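Local coordinates for Poly(A) RNA polymerase GLD2 (PDB 6LBK), which probably adds successive AMP units from ATP to the 3' ends of selected cytoplasmic mRNAs and a single nucleotide to certain microRNAs, at residues Tyr195-Arg199 / Tyr275-Ser281; Trp210-Ile216 / Gln353-Ser357; Pro246-Lys250 / Val307-Lys311; Asp285-Leu291 / Leu361-Leu367. The protein carries 1 engineered substitution. All coordinates share one frame; numbering follows the deposited sequence.

Contact 1: Tyr195-Arg199 / Tyr275-Ser281; sequences YLENR and YLSKNES
The guanidinium of Arg-199 meets the Asx turn at Asn-279 to Ser-281 with its edge, tying the loop between helices 182-194 and 200-213 to the loop that leads into helix 283-297. Arg-199 NH1 donates to Ser-281 O at 2.5 Å; the oxygen lies only 4° out of the guanidinium plane, although the bond is bent at the hydrogen. Arg-199 NH2 donates to Asn-279 O at 3.3 Å, again close to that plane, so two backbone carbonyls fix the rotation of the group.

A second shell holds these acceptors. Asn-279 OD1 takes the backbone N of Ser-281 at 2.7 Å, from above its carbonyl plane, which closes the turn, while Asn-279 ND2 donates to Ser-281 OG. On the arginine side, Glu-197 has CG trans to its backbone N (chi1 176°) and an extended chain, which brings OE2 to Arg-199 NH2 in a salt bridge; its modelled length is too short to be taken literally. Leu-283 and Leu-286 of helix 283-297 also touch Arg-199. Farther along, Leu-196 CG packs on Tyr-275 CB at 3.7 Å, and Tyr-275 N donates to Leu-196 O at 3.1 Å, nearly straight at 169°.

Contact 2: Trp210-Ile216 / Gln353-Ser357; sequences WASHHEI and QFLKS
Trp-210 points the edge of its six-membered ring at the face of Phe-354, a T-shaped pair with centroids 5.1 Å apart and planes at 63°. The contact is central: Trp-210 CH2 stands 3.9 Å above the middle of the Phe-354 ring. At another part of its rim the indole is held by polarity. Trp-210 NE1 donates to Ser-357 OG at 3.0 Å, with the oxygen in the indole plane. That hydroxyl donates in turn to Gln-353 O, one turn back, a carbonyl that also accepts from Ser-357 N on the opposite face of its plane.

His-214 and Gln-353 lie flat against each other. Imidazole and amide planes are 26° apart, and Gln-353 CD sits 3.4 Å from His-214 CG. A bend at chi2 (62°) folds the glutamine amide over the ring and leaves Gln-353 CG in a CH-pi contact, 4.1 Å from the ring centroid. Lys-356 NZ fixes the amide by donating to a lone pair of Gln-353 OE1 at 2.9 Å. The ammonium is also 4.1 Å from His-214 ND1, which would probably disfavour a second proton on the imidazole, whose NE2 is hydrogen-bonded to Val-370 O.

A Schellman motif with Glu-215 at C-prime ends helix 200-213 here, against the flank of helix 344-363. Leu-291 of helix 283-297 touches both Trp-210 and Phe-354, and Met-232 of helix 226-239 also reaches Phe-354, placing the aromatic pair where four helices converge.

Contact 3: Pro246-Lys250 / Val307-Lys311; sequences PSLQK and VREAK
Ser-247 OG is gripped from two directions: it donates to Arg-308 O at 2.8 Å and accepts a weak bond from Lys-250 N at 3.3 Å. The hydroxyl approaches Arg-308 O from well above the carbonyl plane, 48° out of it, and not along a lone pair. With OG trans to the backbone N (chi1 173°), the same side chain faces both the hairpin and the first turn of its own helix. Ser-247 is thus the N-cap of helix 248-251. Replacing it with an alanine is likely to leave Arg-308 O without this donor and the Lys-250 amide without its capping acceptor.

The partner is the turn of a beta hairpin between strands 303-306 and 311-314, in the PAP-associated region of this Cid1-like polymerase, where Ala-310 and Lys-311 both face Ser-306 in a G1 beta bulge. Ala-310 occupies the bulge with positive phi (55°), and its CB rests on Ser-247 CB at 3.6 Å. Gln-238 of helix 226-239 staples the two segments together, its NE2 bonding both Pro-246 O and Val-307 O.

Lys-250 stretches out alongside the turn, its CG 3.6 Å from Arg-308 O, and ends with NZ donating to Glu-309 O at 2.8 Å. The nearby Lys-311 NZ, 4.4 Å from Lys-250 NZ, would be unfavourable by charge, probably eased in part by the Glu-309 carboxylate. Gln-249 crosses Arg-308 at about a right angle, the amide and guanidinium planes nearly perpendicular, and touches the backbone and the root of the arginine: Gln-249 OE1 lies 3.4 Å from Arg-308 CA.

Contact 4: Asp285-Leu291 / Leu361-Leu367; sequences DLLLGFL and LKNKRDL
Leu-288 meets Arg-365 and Leu-361 through an unusual first torsion: chi1 is -111°, well away from a staggered value, and places CG so that its two methyls reach different partners. Leu-288 CD1 lies over one face of the Arg-365 guanidinium, offset toward its rim, 3.3 Å from NE. Leu-288 CD2 turns to helix 344-363, 3.7 Å from Lys-362 N and also against Leu-361 CB. Leu-361 in turn brings its CD2 against two leucines of helix 283-297, which falls in the PAP-associated region: it stands 3.7 Å from Leu-287 CD2 and 3.9 Å from Leu-291 CD1, crossing each side chain at about a right angle. Leu-287 CD2 also reaches Leu-367 CD1 at 3.8 Å, beyond the inverse gamma turn centred on Arg-365. Helix 51-63 adds Leu-52 and Ile-56 to this apolar layer, and Trp-358 touches Leu-288.

Putting an alanine at Leu-288 takes away both methyls, which would probably open a gap beside Leu-361 and leave the Arg-365 guanidinium more able to turn.

On the solvent-exposed side, Asp-285 OD1 and Arg-365 NH1 form a long salt bridge of 3.9 Å. Their flat groups are nearly perpendicular, at 89°, and no N-H points at the oxygen. The pair therefore probably contributes general charge attraction with little directional hold, and the join rests chiefly on leucine packing.

In the fold
Contacts 2 and 4 lie closest, with centres 13 Å apart: both use helix 344-363, and Leu-291 of contact 4 packs on Trp-210 of contact 2. Contact 1 is centred 15 Å from contact 3, touching it through Pro-246, and 19 Å from contact 4, touching it through Leu-286. Contacts 2 and 3 do not meet, their centres being 27 Å apart. Along the chain, contact 1 closes before contact 4 opens, contact 3 falls within the span of contact 2, and the other pairs interleave. All lie away from the probable metal ligands Asp-109 and Asp-111. Segments 285-291 and 307-311 fall in the PAP-associated region, and the contacts tie sequence-distant helices and loops within the polymerase portion of GLD2.

Contact 1: Tyr195-Arg199 / Tyr275-Ser281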
# COMPACT_ATOMS: atom_id res chain seq x y z
N TYR A 195 -4.71 12.05 -0.63
CA TYR A 195 -4.88 13.46 -0.33
C TYR A 195 -6.26 13.97 -0.76
O TYR A 195 -6.52 15.18 -0.70
CB TYR A 195 -3.75 14.26 -0.98
CG TYR A 195 -2.40 13.94 -0.37
CD1 TYR A 195 -1.94 14.60 0.77
CD2 TYR A 195 -1.60 12.93 -0.91
CE1 TYR A 195 -0.71 14.28 1.34
CE2 TYR A 195 -0.37 12.61 -0.35
CZ TYR A 195 0.08 13.28 0.77
OH TYR A 195 1.31 12.94 1.31
N LEU A 196 -7.18 13.06 -1.14
CA LEU A 196 -8.52 13.47 -1.53
C LEU A 196 -9.35 13.86 -0.31
O LEU A 196 -10.30 14.65 -0.42
CB LEU A 196 -9.20 12.35 -2.34
CG LEU A 196 -10.26 12.72 -3.39
CD1 LEU A 196 -9.59 13.39 -4.59
CD2 LEU A 196 -11.09 11.51 -3.84
N GLU A 197 -9.01 13.31 0.86
CA GLU A 197 -9.68 13.66 2.11
C GLU A 197 -8.76 13.42 3.29
O GLU A 197 -8.01 12.43 3.31
CB GLU A 197 -10.95 12.86 2.25
CG GLU A 197 -11.61 13.09 3.53
CD GLU A 197 -12.91 12.43 3.50
OE1 GLU A 197 -13.32 12.11 2.36
OE2 GLU A 197 -13.50 12.20 4.57
N ASN A 198 -8.86 14.29 4.30
CA ASN A 198 -7.88 14.36 5.39
C ASN A 198 -7.91 13.16 6.32
O ASN A 198 -6.96 13.00 7.09
CB ASN A 198 -8.07 15.64 6.21
CG ASN A 198 -9.54 15.94 6.51
OD1 ASN A 198 -10.34 15.04 6.73
ND2 ASN A 198 -9.87 17.23 6.57
N ARG A 199 -8.96 12.32 6.29
CA ARG A 199 -9.04 11.15 7.15
C ARG A 199 -8.44 9.91 6.53
O ARG A 199 -8.17 8.95 7.26
CB ARG A 199 -10.51 10.87 7.53
CG ARG A 199 -11.10 11.87 8.50
CD ARG A 199 -12.59 11.68 8.67
NE ARG A 199 -13.29 12.19 7.50
CZ ARG A 199 -14.61 12.17 7.32
NH1 ARG A 199 -15.41 11.66 8.25
NH2 ARG A 199 -15.13 12.66 6.20
N TYR A 275 -12.34 15.89 -2.42
CA TYR A 275 -13.67 15.30 -2.26
C TYR A 275 -14.29 15.81 -0.96
O TYR A 275 -13.70 15.67 0.11
CB TYR A 275 -13.60 13.78 -2.26
CG TYR A 275 -14.95 13.10 -2.45
CD1 TYR A 275 -15.61 13.17 -3.68
CD2 TYR A 275 -15.56 12.39 -1.42
CE1 TYR A 275 -16.84 12.56 -3.87
CE2 TYR A 275 -16.79 11.78 -1.60
CZ TYR A 275 -17.43 11.86 -2.83
OH TYR A 275 -18.66 11.26 -3.03
N LEU A 276 -15.46 16.41 -1.07
CA LEU A 276 -16.26 16.79 0.08
C LEU A 276 -17.40 15.78 0.20
O LEU A 276 -18.21 15.65 -0.72
CB LEU A 276 -16.79 18.21 -0.08
CG LEU A 276 -15.69 19.26 -0.29
CD1 LEU A 276 -16.27 20.66 -0.54
CD2 LEU A 276 -14.73 19.27 0.90
N SER A 277 -17.45 15.07 1.31
CA SER A 277 -18.43 14.02 1.54
C SER A 277 -19.37 14.43 2.67
O SER A 277 -19.05 15.30 3.49
CB SER A 277 -17.75 12.70 1.88
OG SER A 277 -17.12 12.75 3.15
N LYS A 278 -20.57 13.84 2.67
CA LYS A 278 -21.54 14.17 3.71
C LYS A 278 -21.25 13.48 5.04
O LYS A 278 -21.76 13.94 6.08
CB LYS A 278 -22.96 13.81 3.25
CG LYS A 278 -23.43 14.46 1.95
CD LYS A 278 -24.87 14.06 1.63
CE LYS A 278 -25.31 14.59 0.26
NZ LYS A 278 -26.73 14.27 -0.06
N ASN A 279 -20.46 12.41 5.05
CA ASN A 279 -20.23 11.62 6.27
C ASN A 279 -19.44 12.42 7.30
O ASN A 279 -18.31 12.85 7.02
CB ASN A 279 -19.49 10.34 5.94
CG ASN A 279 -19.18 9.53 7.19
OD1 ASN A 279 -18.21 9.81 7.87
ND2 ASN A 279 -20.00 8.53 7.48
N GLU A 280 -19.98 12.54 8.52
CA GLU A 280 -19.28 13.21 9.62
C GLU A 280 -18.64 12.24 10.62
O GLU A 280 -18.23 12.68 11.69
CB GLU A 280 -20.23 14.13 10.38
CG GLU A 280 -20.93 15.22 9.56
CD GLU A 280 -21.72 16.18 10.43
OE1 GLU A 280 -22.20 15.77 11.51
OE2 GLU A 280 -21.87 17.36 10.03
N SER A 281 -18.48 10.95 10.28
CA SER A 281 -17.84 10.03 11.22
C SER A 281 -16.41 10.48 11.52
O SER A 281 -15.62 10.72 10.60
CB SER A 281 -17.81 8.61 10.64
OG SER A 281 -19.06 8.16 10.15

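Contact 2: Trp210-Ile216 / Gln353-Ser357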
# COMPACT_ATOMS: atom_id res chain seq x y z
N TRP A 210 -1.67 -1.45 12.92
CA TRP A 210 -2.48 -2.46 13.60
C TRP A 210 -2.26 -3.83 12.99
O TRP A 210 -1.95 -4.80 13.70
CB TRP A 210 -3.96 -2.05 13.51
CG TRP A 210 -4.83 -3.12 13.92
CD1 TRP A 210 -5.13 -3.50 15.20
CD2 TRP A 210 -5.51 -4.03 13.06
NE1 TRP A 210 -5.98 -4.58 15.19
CE2 TRP A 210 -6.23 -4.92 13.89
CE3 TRP A 210 -5.59 -4.16 11.66
CZ2 TRP A 210 -7.02 -5.94 13.37
CZ3 TRP A 210 -6.38 -5.17 11.14
CH2 TRP A 210 -7.09 -6.05 12.00
N ALA A 211 -2.43 -3.95 11.67
CA ALA A 211 -2.23 -5.23 11.00
C ALA A 211 -0.81 -5.75 11.20
O ALA A 211 -0.60 -6.95 11.42
CB ALA A 211 -2.55 -5.11 9.52
N SER A 212 0.19 -4.86 11.12
CA SER A 212 1.57 -5.30 11.33
C SER A 212 1.78 -5.78 12.76
O SER A 212 2.55 -6.71 13.02
CB SER A 212 2.56 -4.19 10.98
OG SER A 212 3.81 -4.44 11.60
N HIS A 213 1.16 -5.10 13.73
CA HIS A 213 1.38 -5.50 15.11
C HIS A 213 0.85 -6.90 15.34
O HIS A 213 1.47 -7.68 16.06
CB HIS A 213 0.72 -4.52 16.07
CG HIS A 213 0.68 -5.02 17.48
ND1 HIS A 213 1.81 -5.13 18.26
CD2 HIS A 213 -0.35 -5.48 18.23
CE1 HIS A 213 1.48 -5.63 19.44
NE2 HIS A 213 0.17 -5.85 19.45
N HIS A 214 -0.25 -7.26 14.68
CA HIS A 214 -0.89 -8.55 14.90
C HIS A 214 -0.39 -9.62 13.94
O HIS A 214 -1.05 -10.66 13.80
CB HIS A 214 -2.41 -8.44 14.80
CG HIS A 214 -3.01 -7.59 15.88
ND1 HIS A 214 -3.16 -8.03 17.17
CD2 HIS A 214 -3.49 -6.32 15.85
CE1 HIS A 214 -3.69 -7.07 17.91
NE2 HIS A 214 -3.91 -6.03 17.12
N GLU A 215 0.75 -9.38 13.27
CA GLU A 215 1.42 -10.40 12.46
C GLU A 215 0.51 -10.90 11.35
O GLU A 215 0.56 -12.07 10.98
CB GLU A 215 1.91 -11.57 13.32
CG GLU A 215 3.41 -11.86 13.26
CD GLU A 215 4.01 -11.73 11.86
OE1 GLU A 215 3.47 -12.31 10.89
OE2 GLU A 215 5.01 -10.98 11.72
N ILE A 216 -0.33 -10.02 10.79
CA ILE A 216 -1.16 -10.34 9.63
C ILE A 216 -0.86 -9.44 8.45
O ILE A 216 -1.60 -9.45 7.47
CB ILE A 216 -2.66 -10.27 9.98
CG1 ILE A 216 -3.09 -8.81 10.20
CG2 ILE A 216 -2.95 -11.09 11.22
CD1 ILE A 216 -4.53 -8.67 10.75
N GLN A 353 -8.66 -12.06 14.11
CA GLN A 353 -8.08 -10.80 14.58
C GLN A 353 -9.02 -9.63 14.31
O GLN A 353 -9.10 -8.70 15.13
CB GLN A 353 -6.72 -10.56 13.96
CG GLN A 353 -5.95 -9.40 14.60
CD GLN A 353 -5.64 -9.66 16.06
OE1 GLN A 353 -6.20 -9.01 16.96
NE2 GLN A 353 -4.75 -10.61 16.32
N PHE A 354 -9.72 -9.63 13.17
CA PHE A 354 -10.69 -8.56 12.94
C PHE A 354 -11.77 -8.59 14.01
O PHE A 354 -12.07 -7.57 14.64
CB PHE A 354 -11.30 -8.65 11.54
CG PHE A 354 -10.50 -7.93 10.47
CD1 PHE A 354 -10.70 -6.58 10.25
CD2 PHE A 354 -9.59 -8.61 9.69
CE1 PHE A 354 -9.97 -5.90 9.28
CE2 PHE A 354 -8.87 -7.93 8.69
CZ PHE A 354 -9.06 -6.58 8.49
N LEU A 355 -12.33 -9.77 14.25
CA LEU A 355 -13.40 -9.89 15.24
C LEU A 355 -12.94 -9.41 16.61
O LEU A 355 -13.57 -8.54 17.22
CB LEU A 355 -13.86 -11.34 15.31
CG LEU A 355 -15.12 -11.43 16.15
CD1 LEU A 355 -16.24 -10.61 15.51
CD2 LEU A 355 -15.49 -12.87 16.28
N LYS A 356 -11.82 -9.97 17.09
CA LYS A 356 -11.29 -9.65 18.40
C LYS A 356 -10.97 -8.16 18.55
O LYS A 356 -11.29 -7.55 19.58
CB LYS A 356 -10.03 -10.48 18.66
CG LYS A 356 -9.17 -9.96 19.79
CD LYS A 356 -7.97 -10.85 20.08
CE LYS A 356 -6.85 -10.06 20.76
NZ LYS A 356 -6.11 -9.16 19.83
N SER A 357 -10.29 -7.56 17.56
CA SER A 357 -9.94 -6.16 17.68
C SER A 357 -11.18 -5.28 17.67
O SER A 357 -11.27 -4.32 18.44
CB SER A 357 -8.95 -5.73 16.59
OG SER A 357 -7.71 -6.40 16.76

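Contact 3: Pro246-Lys250 / Val307-Lys311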
# COMPACT_ATOMS: atom_id res chain seq x y z
N PRO A 246 -15.07 8.63 -3.56
CA PRO A 246 -15.76 8.18 -4.77
C PRO A 246 -14.91 7.15 -5.48
O PRO A 246 -14.02 6.57 -4.85
CB PRO A 246 -15.89 9.46 -5.59
CG PRO A 246 -14.63 10.19 -5.27
CD PRO A 246 -14.30 9.86 -3.82
N SER A 247 -15.17 6.92 -6.76
CA SER A 247 -14.24 6.18 -7.60
C SER A 247 -13.46 7.16 -8.47
O SER A 247 -14.07 7.88 -9.27
CB SER A 247 -14.95 5.16 -8.48
OG SER A 247 -14.03 4.57 -9.39
N LEU A 248 -12.14 7.22 -8.28
CA LEU A 248 -11.34 8.14 -9.09
C LEU A 248 -11.31 7.72 -10.55
O LEU A 248 -11.34 8.57 -11.45
CB LEU A 248 -9.91 8.25 -8.53
CG LEU A 248 -9.66 9.01 -7.23
CD1 LEU A 248 -8.23 8.79 -6.77
CD2 LEU A 248 -9.96 10.49 -7.38
N GLN A 249 -11.25 6.41 -10.83
CA GLN A 249 -11.10 5.93 -12.20
C GLN A 249 -12.39 6.05 -13.00
O GLN A 249 -12.35 6.15 -14.24
CB GLN A 249 -10.61 4.48 -12.18
CG GLN A 249 -9.17 4.35 -11.77
CD GLN A 249 -8.79 2.91 -11.55
OE1 GLN A 249 -9.11 2.32 -10.52
NE2 GLN A 249 -8.09 2.33 -12.52
N LYS A 250 -13.54 5.99 -12.34
CA LYS A 250 -14.80 6.23 -13.02
C LYS A 250 -15.03 7.72 -13.30
O LYS A 250 -15.51 8.07 -14.38
CB LYS A 250 -15.95 5.64 -12.20
CG LYS A 250 -15.99 4.13 -12.19
CD LYS A 250 -17.14 3.63 -11.35
CE LYS A 250 -17.46 2.17 -11.63
NZ LYS A 250 -18.57 1.70 -10.75
N VAL A 307 -11.93 -1.40 -5.86
CA VAL A 307 -11.76 0.05 -5.74
C VAL A 307 -11.99 0.72 -7.10
O VAL A 307 -12.43 1.88 -7.15
CB VAL A 307 -10.37 0.38 -5.16
CG1 VAL A 307 -10.05 1.87 -5.35
CG2 VAL A 307 -10.28 0.01 -3.65
N ARG A 308 -11.68 0.04 -8.21
CA ARG A 308 -11.94 0.65 -9.51
C ARG A 308 -13.43 0.92 -9.68
O ARG A 308 -13.82 1.94 -10.26
CB ARG A 308 -11.43 -0.25 -10.65
CG ARG A 308 -11.70 0.31 -12.06
CD ARG A 308 -11.25 -0.63 -13.18
NE ARG A 308 -12.40 -1.14 -13.93
CZ ARG A 308 -13.03 -0.46 -14.89
NH1 ARG A 308 -14.07 -0.99 -15.51
NH2 ARG A 308 -12.63 0.76 -15.22
N GLU A 309 -14.28 0.03 -9.18
CA GLU A 309 -15.71 0.22 -9.31
C GLU A 309 -16.32 0.94 -8.12
O GLU A 309 -17.47 1.37 -8.21
CB GLU A 309 -16.39 -1.13 -9.49
CG GLU A 309 -16.12 -1.76 -10.82
CD GLU A 309 -16.61 -3.18 -10.89
OE1 GLU A 309 -17.84 -3.39 -10.87
OE2 GLU A 309 -15.75 -4.09 -10.90
N ALA A 310 -15.54 1.14 -7.05
CA ALA A 310 -16.02 1.65 -5.76
C ALA A 310 -17.17 0.78 -5.24
O ALA A 310 -18.14 1.26 -4.64
CB ALA A 310 -16.44 3.12 -5.86
N LYS A 311 -17.04 -0.54 -5.46
CA LYS A 311 -18.12 -1.46 -5.17
C LYS A 311 -17.54 -2.79 -4.69
O LYS A 311 -16.36 -3.11 -4.92
CB LYS A 311 -19.01 -1.70 -6.40
CG LYS A 311 -19.86 -0.50 -6.80
CD LYS A 311 -20.70 -0.77 -8.05
CE LYS A 311 -21.66 0.39 -8.29
NZ LYS A 311 -22.47 0.22 -9.51

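Contact 4: Asp285-Leu291 / Leu361-Leu367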
# COMPACT_ATOMS: atom_id res chain seq x y z
N ASP A 285 -14.67 6.63 15.23
CA ASP A 285 -15.87 6.01 14.65
C ASP A 285 -15.53 5.20 13.41
O ASP A 285 -16.00 4.07 13.25
CB ASP A 285 -16.92 7.09 14.32
CG ASP A 285 -17.64 7.66 15.58
OD1 ASP A 285 -17.66 6.99 16.64
OD2 ASP A 285 -18.18 8.80 15.49
N LEU A 286 -14.68 5.75 12.54
CA LEU A 286 -14.34 5.06 11.29
C LEU A 286 -13.43 3.86 11.52
O LEU A 286 -13.59 2.84 10.86
CB LEU A 286 -13.70 6.03 10.32
CG LEU A 286 -14.70 7.04 9.76
CD1 LEU A 286 -13.94 8.23 9.20
CD2 LEU A 286 -15.57 6.36 8.71
N LEU A 287 -12.48 3.95 12.45
CA LEU A 287 -11.65 2.78 12.72
C LEU A 287 -12.48 1.65 13.33
O LEU A 287 -12.31 0.47 12.97
CB LEU A 287 -10.47 3.15 13.63
CG LEU A 287 -9.59 1.99 14.16
CD1 LEU A 287 -8.88 1.22 13.08
CD2 LEU A 287 -8.63 2.42 15.31
N LEU A 288 -13.39 1.97 14.26
CA LEU A 288 -14.31 0.96 14.77
C LEU A 288 -15.13 0.36 13.63
O LEU A 288 -15.22 -0.87 13.50
CB LEU A 288 -15.23 1.55 15.84
CG LEU A 288 -15.02 1.07 17.27
CD1 LEU A 288 -16.13 1.58 18.17
CD2 LEU A 288 -14.96 -0.42 17.31
N GLY A 289 -15.70 1.21 12.76
CA GLY A 289 -16.51 0.71 11.67
C GLY A 289 -15.72 -0.16 10.70
O GLY A 289 -16.23 -1.14 10.16
N PHE A 290 -14.47 0.20 10.45
CA PHE A 290 -13.67 -0.60 9.53
C PHE A 290 -13.39 -1.97 10.11
O PHE A 290 -13.41 -2.97 9.39
CB PHE A 290 -12.37 0.12 9.16
CG PHE A 290 -11.34 -0.77 8.55
CD1 PHE A 290 -11.33 -1.01 7.19
CD2 PHE A 290 -10.40 -1.39 9.35
CE1 PHE A 290 -10.37 -1.83 6.65
CE2 PHE A 290 -9.45 -2.21 8.83
CZ PHE A 290 -9.43 -2.43 7.47
N LEU A 291 -13.08 -2.05 11.41
CA LEU A 291 -12.90 -3.36 12.02
C LEU A 291 -14.20 -4.17 12.01
O LEU A 291 -14.19 -5.37 11.69
CB LEU A 291 -12.34 -3.21 13.43
CG LEU A 291 -10.91 -2.67 13.55
CD1 LEU A 291 -10.62 -2.36 15.01
CD2 LEU A 291 -9.84 -3.66 12.99
N LEU A 361 -11.92 -2.92 20.97
CA LEU A 361 -12.07 -1.49 20.70
C LEU A 361 -13.49 -1.02 21.03
O LEU A 361 -13.67 0.07 21.58
CB LEU A 361 -11.70 -1.18 19.25
CG LEU A 361 -11.27 0.27 19.05
CD1 LEU A 361 -10.09 0.62 19.98
CD2 LEU A 361 -10.92 0.56 17.62
N LYS A 362 -14.50 -1.82 20.70
CA LYS A 362 -15.87 -1.44 21.02
C LYS A 362 -15.99 -1.18 22.50
O LYS A 362 -16.54 -0.16 22.92
CB LYS A 362 -16.83 -2.54 20.60
CG LYS A 362 -18.28 -2.08 20.46
CD LYS A 362 -19.26 -3.27 20.49
CE LYS A 362 -20.69 -2.85 20.20
NZ LYS A 362 -21.67 -3.96 20.47
N ASN A 363 -15.42 -2.08 23.31
CA ASN A 363 -15.61 -1.99 24.76
C ASN A 363 -14.79 -0.86 25.37
O ASN A 363 -15.32 -0.01 26.09
CB ASN A 363 -15.25 -3.34 25.39
CG ASN A 363 -16.18 -4.45 24.92
OD1 ASN A 363 -17.38 -4.22 24.72
ND2 ASN A 363 -15.63 -5.64 24.67
N LYS A 364 -13.48 -0.82 25.08
CA LYS A 364 -12.58 0.24 25.54
C LYS A 364 -12.07 1.03 24.34
O LYS A 364 -11.13 0.61 23.66
CB LYS A 364 -11.45 -0.35 26.38
CG LYS A 364 -11.82 -0.40 27.84
CD LYS A 364 -10.92 -1.24 28.74
CE LYS A 364 -11.66 -1.49 30.07
NZ LYS A 364 -11.21 -2.67 30.82
N ARG A 365 -12.68 2.20 24.09
CA ARG A 365 -12.33 3.07 22.96
C ARG A 365 -11.01 3.80 23.16
O ARG A 365 -10.96 5.03 23.18
CB ARG A 365 -13.47 4.05 22.66
CG ARG A 365 -14.58 3.30 21.96
CD ARG A 365 -15.64 4.15 21.32
NE ARG A 365 -16.76 3.26 20.97
CZ ARG A 365 -17.86 3.64 20.34
NH1 ARG A 365 -18.01 4.91 19.96
NH2 ARG A 365 -18.81 2.75 20.08
N ASP A 366 -9.96 3.02 23.45
CA ASP A 366 -8.58 3.46 23.53
C ASP A 366 -7.80 2.69 22.47
O ASP A 366 -8.00 1.48 22.31
CB ASP A 366 -8.03 3.19 24.95
CG ASP A 366 -6.65 3.80 25.20
OD1 ASP A 366 -5.81 3.81 24.26
OD2 ASP A 366 -6.40 4.26 26.33
N LEU A 367 -6.93 3.40 21.72
CA LEU A 367 -6.11 2.75 20.70
C LEU A 367 -5.19 1.70 21.31
O LEU A 367 -4.73 0.81 20.60
CB LEU A 367 -5.31 3.77 19.90
CG LEU A 367 -4.65 3.25 18.61
CD1 LEU A 367 -5.67 2.85 17.60
CD2 LEU A 367 -3.78 4.31 18.03